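Local coordinates for protein mialostatin (Ixodes ricinus, PDB 6ZTK) that inhibits papain-like cysteine cathepsins of the tick midgut and of the host, and so restrains the digestion of blood proteins, at residues Lys34-Thr39 and Leu68-Gln73; Lys81-Thr86 and Val114-Ile119. One frame throughout, in Å; residues are numbered along the deposited sequence.

Contact 1. Residues Lys34-Thr39 and Leu68-Gln73; sequences KTQDPT and LEVQTQ. With TRT (fragment of triton X-100), chain C.
Lys34 and Thr72 face each other as an antiparallel hydrogen-bonded pair: Lys34 N donates to Thr72 O at 2.9 Å, and Thr72 N returns a bond of the same length to Lys34 O. Gln36 N adds a third backbone bond, to Val70 O.

A side-chain bond reinforces this ladder. Gln36 NE2 donates to Thr72 OG1 at 3.0 Å, with the hydroxyl close to the amide plane and an N-H...O angle of 157°. The glutamine gets there by folding back at chi2 (-74°), which lays its CG against Thr72 CG2 and crosses the threonine at about a right angle.

Two waters extend the polar network. One joins Thr35 OG1 to Gln71 NE2 on the other face of the sheet; the second donates to Gln36 O and accepts from Val70 N, standing between the backbones where the strands begin to part.

Past that point Pro38 takes over, its CA 4.0 Å from Val70 CG2, while Val70 CG1 meets Gln36 CB. Helix 41-52 closes over this face, Phe43 touching both Gln36 and Val70. Asp37 OD1 accepts from Thr39 N (3.0 Å) and Thr39 OG1 in an Asx turn that shapes the chain ahead of the helix.

The chemistry is that of a short N-terminal edge strand in the cystatin sheet: two direct backbone bonds hold it at Lys34, whereas at Gln36 one remains, to Val70 O, and a water takes the place of the return bond from Val70 N as the chain leaves strand 60-74 for the helix.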
loop_
_atom_site.group_PDB
_atom_site.type_symbol
_atom_site.label_atom_id
_atom_site.label_comp_id
_atom_site.label_asym_id
_atom_site.label_seq_id
_atom_site.Cartn_x
_atom_site.Cartn_y
_atom_site.Cartn_z
ATOM N N LYS A 34 -4.225 -3.480 -17.180
ATOM C CA LYS A 34 -2.972 -3.752 -17.880
ATOM C C LYS A 34 -1.915 -4.067 -16.829
ATOM O O LYS A 34 -1.713 -3.276 -15.903
ATOM C CB LYS A 34 -2.526 -2.531 -18.681
ATOM C CG LYS A 34 -1.179 -2.691 -19.350
ATOM C CD LYS A 34 -0.778 -1.552 -20.229
ATOM C CE LYS A 34 0.544 -1.793 -20.923
ATOM N NZ LYS A 34 0.963 -0.631 -21.725
ATOM N N THR A 35 -1.192 -5.168 -16.979
ATOM C CA THR A 35 -0.103 -5.499 -16.062
ATOM C C THR A 35 1.101 -4.597 -16.238
ATOM O O THR A 35 1.529 -4.344 -17.369
ATOM C CB THR A 35 0.306 -6.966 -16.299
ATOM O OG1 THR A 35 -0.865 -7.722 -15.991
ATOM C CG2 THR A 35 1.488 -7.354 -15.441
ATOM N N GLN A 36 1.708 -4.188 -15.145
ATOM C CA GLN A 36 2.876 -3.323 -15.139
ATOM C C GLN A 36 3.966 -4.021 -14.342
ATOM O O GLN A 36 3.720 -5.039 -13.651
ATOM C CB GLN A 36 2.565 -1.954 -14.537
ATOM C CG GLN A 36 1.419 -1.219 -15.220
ATOM C CD GLN A 36 1.754 -0.629 -16.575
ATOM O OE1 GLN A 36 2.927 -0.536 -16.968
ATOM N NE2 GLN A 36 0.750 -0.187 -17.288
ATOM N N ASP A 37 5.159 -3.463 -14.424
ATOM C CA ASP A 37 6.372 -3.987 -13.756
ATOM C C ASP A 37 6.365 -3.626 -12.279
ATOM O O ASP A 37 6.482 -2.451 -11.928
ATOM C CB ASP A 37 7.612 -3.362 -14.384
ATOM C CG ASP A 37 8.925 -3.937 -13.886
ATOM O OD1 ASP A 37 8.961 -4.625 -12.826
ATOM O OD2 ASP A 37 9.921 -3.683 -14.590
ATOM N N PRO A 38 6.178 -4.598 -11.349
ATOM C CA PRO A 38 6.067 -4.302 -9.921
ATOM C C PRO A 38 7.392 -3.918 -9.257
ATOM O O PRO A 38 7.377 -3.587 -8.086
ATOM C CB PRO A 38 5.499 -5.611 -9.346
ATOM C CG PRO A 38 6.126 -6.682 -10.253
ATOM C CD PRO A 38 6.123 -6.051 -11.626
ATOM N N THR A 39 8.495 -3.897 -9.994
ATOM C CA THR A 39 9.773 -3.363 -9.465
ATOM C C THR A 39 9.886 -1.855 -9.679
ATOM O O THR A 39 10.897 -1.282 -9.182
ATOM C CB THR A 39 10.983 -4.097 -10.079
ATOM O OG1 THR A 39 11.142 -3.652 -11.423
ATOM C CG2 THR A 39 10.859 -5.602 -9.991
ATOM N N LEU A 68 3.800 -7.199 -5.086
ATOM C CA LEU A 68 3.693 -8.449 -5.867
ATOM C C LEU A 68 3.203 -8.205 -7.268
ATOM O O LEU A 68 3.639 -8.918 -8.189
ATOM C CB LEU A 68 2.764 -9.418 -5.166
ATOM C CG LEU A 68 3.165 -9.852 -3.765
ATOM C CD1 LEU A 68 2.060 -10.655 -3.142
ATOM C CD2 LEU A 68 4.455 -10.680 -3.783
ATOM N N GLU A 69 2.194 -7.344 -7.421
ATOM C CA GLU A 69 1.501 -7.160 -8.699
ATOM C C GLU A 69 1.002 -5.720 -8.787
ATOM O O GLU A 69 0.581 -5.175 -7.786
ATOM C CB GLU A 69 0.330 -8.105 -8.887
ATOM C CG GLU A 69 -0.309 -8.088 -10.257
ATOM C CD GLU A 69 -1.420 -9.122 -10.452
ATOM O OE1 GLU A 69 -1.766 -9.882 -9.475
ATOM O OE2 GLU A 69 -2.036 -9.074 -11.565
ATOM N N VAL A 70 1.088 -5.176 -9.999
ATOM C CA VAL A 70 0.536 -3.837 -10.329
ATOM C C VAL A 70 -0.240 -3.944 -11.615
ATOM O O VAL A 70 0.329 -4.441 -12.609
ATOM C CB VAL A 70 1.635 -2.796 -10.509
ATOM C CG1 VAL A 70 1.041 -1.436 -10.900
ATOM C CG2 VAL A 70 2.439 -2.669 -9.285
ATOM N N GLN A 71 -1.481 -3.496 -11.611
ATOM C CA GLN A 71 -2.242 -3.360 -12.861
ATOM C C GLN A 71 -2.787 -1.932 -12.924
ATOM O O GLN A 71 -3.020 -1.318 -11.861
ATOM C CB GLN A 71 -3.416 -4.327 -12.895
ATOM C CG GLN A 71 -2.964 -5.807 -12.975
ATOM C CD GLN A 71 -4.142 -6.653 -12.568
ATOM O OE1 GLN A 71 -4.529 -6.711 -11.400
ATOM N NE2 GLN A 71 -4.734 -7.295 -13.544
ATOM N N THR A 72 -3.033 -1.455 -14.139
ATOM C CA THR A 72 -3.504 -0.067 -14.335
ATOM C C THR A 72 -4.690 -0.019 -15.275
ATOM O O THR A 72 -4.842 -0.866 -16.187
ATOM C CB THR A 72 -2.364 0.829 -14.804
ATOM O OG1 THR A 72 -1.911 0.292 -16.051
ATOM C CG2 THR A 72 -1.259 0.998 -13.809
ATOM N N GLN A 73 -5.464 1.041 -15.120
ATOM C CA GLN A 73 -6.571 1.328 -16.061
ATOM C C GLN A 73 -6.838 2.816 -16.036
ATOM O O GLN A 73 -6.783 3.409 -14.951
ATOM C CB GLN A 73 -7.934 0.699 -15.695
ATOM C CG GLN A 73 -8.188 -0.650 -16.233
ATOM C CD GLN A 73 -9.633 -1.012 -15.979
ATOM O OE1 GLN A 73 -9.870 -1.827 -15.099
ATOM N NE2 GLN A 73 -10.550 -0.274 -16.617
HETATM O O24 TRT C . -17.707 9.617 -3.459
HETATM C C23 TRT C . -16.625 10.330 -3.983
HETATM C C22 TRT C . -15.376 9.791 -3.331
HETATM O O21 TRT C . -14.440 9.372 -4.322
HETATM C C20 TRT C . -14.583 8.019 -4.741
HETATM C C19 TRT C . -14.736 7.974 -6.247
HETATM O O18 TRT C . -13.623 8.608 -6.864
HETATM C C17 TRT C . -13.862 9.000 -8.221
HETATM C C16 TRT C . -13.454 7.919 -9.214
HETATM O O15 TRT C . -13.610 6.627 -8.611
HETATM C C12 TRT C . -13.674 5.512 -9.418
HETATM C C13 TRT C . -12.888 5.346 -10.546
HETATM C C14 TRT C . -12.996 4.189 -11.309
HETATM C C11 TRT C . -14.535 4.502 -9.040
HETATM C C10 TRT C . -14.608 3.344 -9.790
HETATM C C9 TRT C . -13.875 3.163 -10.952
HETATM C C6 TRT C . -14.080 1.918 -11.832
HETATM C C8 TRT C . -15.085 2.459 -12.850
HETATM C C7 TRT C . -14.764 0.731 -11.136
HETATM C C5 TRT C . -12.855 1.528 -12.702
HETATM C C1 TRT C . -11.628 0.772 -12.148
HETATM C C2 TRT C . -11.974 -0.706 -12.017
HETATM C C4 TRT C . -11.214 1.308 -10.792
HETATM C C3 TRT C . -10.451 0.940 -13.115
HETATM O O HOH W 1 -3.586 -7.411 -16.274
HETATM O O HOH W 2 2.484 -6.821 -12.017
#

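Contact 2. Residues Lys81-Thr86 and Val114-Ile119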
loop_
_atom_site.group_PDB
_atom_site.type_symbol
_atom_site.label_atom_id
_atom_site.label_comp_id
_atom_site.label_asym_id
_atom_site.label_seq_id
_atom_site.Cartn_x
_atom_site.Cartn_y
_atom_site.Cartn_z
ATOM N N LYS A 81 -4.173 -0.860 -9.396
ATOM C CA LYS A 81 -4.595 -1.986 -8.552
ATOM C C LYS A 81 -3.312 -2.682 -8.091
ATOM O O LYS A 81 -2.572 -3.214 -8.946
ATOM C CB LYS A 81 -5.528 -2.948 -9.295
ATOM C CG LYS A 81 -5.963 -4.114 -8.446
ATOM C CD LYS A 81 -6.990 -4.977 -9.203
ATOM C CE LYS A 81 -7.352 -6.188 -8.374
ATOM N NZ LYS A 81 -8.213 -7.130 -9.141
ATOM N N LEU A 82 -3.040 -2.585 -6.796
ATOM C CA LEU A 82 -1.758 -3.041 -6.198
ATOM C C LEU A 82 -2.019 -4.240 -5.313
ATOM O O LEU A 82 -2.920 -4.198 -4.450
ATOM C CB LEU A 82 -1.172 -1.901 -5.381
ATOM C CG LEU A 82 -1.026 -0.577 -6.106
ATOM C CD1 LEU A 82 -0.485 0.472 -5.116
ATOM C CD2 LEU A 82 -0.107 -0.689 -7.273
ATOM N N LYS A 83 -1.162 -5.255 -5.450
ATOM C CA LYS A 83 -1.190 -6.405 -4.533
ATOM C C LYS A 83 0.152 -6.522 -3.838
ATOM O O LYS A 83 1.144 -6.493 -4.541
ATOM C CB LYS A 83 -1.483 -7.701 -5.281
ATOM C CG LYS A 83 -1.572 -8.909 -4.361
ATOM C CD LYS A 83 -1.720 -10.195 -5.197
ATOM C CE LYS A 83 -1.749 -11.420 -4.308
ATOM N NZ LYS A 83 -1.838 -12.652 -5.143
ATOM N N PHE A 84 0.156 -6.479 -2.523
ATOM C CA PHE A 84 1.419 -6.390 -1.784
ATOM C C PHE A 84 1.294 -7.041 -0.436
ATOM O O PHE A 84 0.209 -7.121 0.146
ATOM C CB PHE A 84 1.816 -4.908 -1.665
ATOM C CG PHE A 84 0.747 -4.000 -1.141
ATOM C CD1 PHE A 84 0.577 -3.743 0.217
ATOM C CD2 PHE A 84 -0.105 -3.434 -2.044
ATOM C CE1 PHE A 84 -0.449 -2.941 0.689
ATOM C CE2 PHE A 84 -1.145 -2.652 -1.589
ATOM C CZ PHE A 84 -1.312 -2.399 -0.225
ATOM N N THR A 85 2.405 -7.515 0.102
ATOM C CA THR A 85 2.435 -8.051 1.466
ATOM C C THR A 85 2.732 -6.942 2.478
ATOM O O THR A 85 3.464 -5.992 2.122
ATOM C CB THR A 85 3.465 -9.200 1.588
ATOM O OG1 THR A 85 4.719 -8.693 1.142
ATOM C CG2 THR A 85 3.024 -10.376 0.773
ATOM N N THR A 86 2.201 -7.053 3.667
ATOM C CA THR A 86 2.396 -6.093 4.756
ATOM C C THR A 86 2.837 -6.820 6.036
ATOM O O THR A 86 2.601 -8.043 6.187
ATOM C CB THR A 86 1.164 -5.210 5.037
ATOM O OG1 THR A 86 0.094 -5.999 5.555
ATOM C CG2 THR A 86 0.745 -4.487 3.776
ATOM N N VAL A 114 -1.675 -10.161 3.137
ATOM C CA VAL A 114 -1.562 -9.891 1.692
ATOM C C VAL A 114 -2.756 -9.022 1.322
ATOM O O VAL A 114 -3.895 -9.396 1.613
ATOM C CB VAL A 114 -1.474 -11.155 0.826
ATOM C CG1 VAL A 114 -2.528 -12.151 1.112
ATOM C CG2 VAL A 114 -1.358 -10.818 -0.638
ATOM N N CYS A 115 -2.456 -7.862 0.765
ATOM C CA CYS A 115 -3.482 -6.831 0.567
ATOM C C CYS A 115 -3.588 -6.444 -0.909
ATOM O O CYS A 115 -2.609 -6.440 -1.669
ATOM C CB CYS A 115 -3.057 -5.619 1.339
ATOM S SG CYS A 115 -2.907 -5.916 3.119
ATOM N N THR A 116 -4.788 -6.114 -1.303
ATOM C CA THR A 116 -5.090 -5.523 -2.602
ATOM C C THR A 116 -5.675 -4.150 -2.347
ATOM O O THR A 116 -6.659 -4.044 -1.565
ATOM C CB THR A 116 -6.035 -6.421 -3.407
ATOM O OG1 THR A 116 -5.352 -7.681 -3.603
ATOM C CG2 THR A 116 -6.355 -5.835 -4.753
ATOM N N SER A 117 -5.181 -3.139 -3.044
ATOM C CA SER A 117 -5.689 -1.755 -2.898
ATOM C C SER A 117 -5.789 -1.122 -4.265
ATOM O O SER A 117 -4.884 -1.292 -5.067
ATOM C CB SER A 117 -4.778 -0.962 -1.999
ATOM O OG SER A 117 -5.252 0.366 -1.819
ATOM N N ILE A 118 -6.927 -0.443 -4.521
ATOM C CA ILE A 118 -7.070 0.361 -5.744
ATOM C C ILE A 118 -6.911 1.838 -5.385
ATOM O O ILE A 118 -7.601 2.286 -4.480
ATOM C CB ILE A 118 -8.399 0.086 -6.428
ATOM C CG1 ILE A 118 -8.451 -1.371 -6.878
ATOM C CG2 ILE A 118 -8.556 1.032 -7.581
ATOM C CD1 ILE A 118 -9.824 -1.807 -7.355
ATOM N N ILE A 119 -6.050 2.516 -6.112
ATOM C CA ILE A 119 -5.788 3.958 -5.918
ATOM C C ILE A 119 -6.220 4.690 -7.189
ATOM O O ILE A 119 -5.759 4.344 -8.291
ATOM C CB ILE A 119 -4.332 4.211 -5.581
ATOM C CG1 ILE A 119 -3.935 3.436 -4.325
ATOM C CG2 ILE A 119 -4.091 5.695 -5.401
ATOM C CD1 ILE A 119 -2.535 3.726 -3.958
#
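The Phe84 ring lies across Cys115, with Cys115 CB over one face, 4.2 Å from the ring centroid and 27° off the normal. Phe84 CG sits between its own backbone N and carbonyl carbon (chi1 51°), and this torsion folds the ring back over the neighbouring strand. Ser117 CB comes to the ring edge, near its plane, 4.0 Å from Phe84 CE2. Cys115 SG approaches more obliquely, 5.4 Å from the centroid, and passes the Thr86 side chain before joining Cys135 in a disulfide. Leu82 CD1 meets Ile119 CD1 at 4.0 Å on the same side of the sheet.

Here the cystatin fold is plain: an antiparallel sheet wraps round helix 41-52, and this pair of strands supplies the middle of its concave face. Leu82 packs on Leu46, Phe84 on Ala47 and Val51, and Ser117 on Ala50. The buried Ser117 hydroxyl, carried away from the backbone N by chi1 of -179°, gives its hydrogen bond to Ser132 O on strand 127-136.

The other face carries Lys81 and Lys83 beside Val114, Thr116 and Ile118. Both lysine chains are extended and stand out from the sheet, touching neighbouring side chains in passing: Lys81 CE reaches Thr116 CG2 at 3.8 Å and its CG touches Ile118 CG1, while Lys83 CE meets Val114 CG2 at 3.7 Å. Thr116 borders both lysines, its methyl against Lys81 and its OG1 beside Lys83 CG.

Beneath the side chains, two hydrogen-bonded pairs, Leu82 with Ser117 and Phe84 with Cys115, fix the register. Of their four bonds, Leu82 N to Ser117 O and Cys115 N to Phe84 O, each 2.8 Å, are close to straight.

Contacts 1 and 2 are alternate seams of one antiparallel sheet, their centres about 11 Å apart, separated by the pairing of strand 60-74 with strand 78-92. Gln71 O lies 2.8 Å from Lys81 N and Leu68 N 2.8 Å from Lys83 O, both probable hydrogen bonds. At Lys83 the match is offset by a classic beta bulge, where two residues, Leu68 and Glu69, are set against the single Lys83. Under the helix, Val70 CG2 packs on Leu82 CD2 at 3.8 Å, making the apolar layer continuous. Both contacts also reach the bound Triton X-100 fragment: Gln73 OE1 is 3.5 Å from its C3, and the side chain of Ile118 comes within about 4 Å.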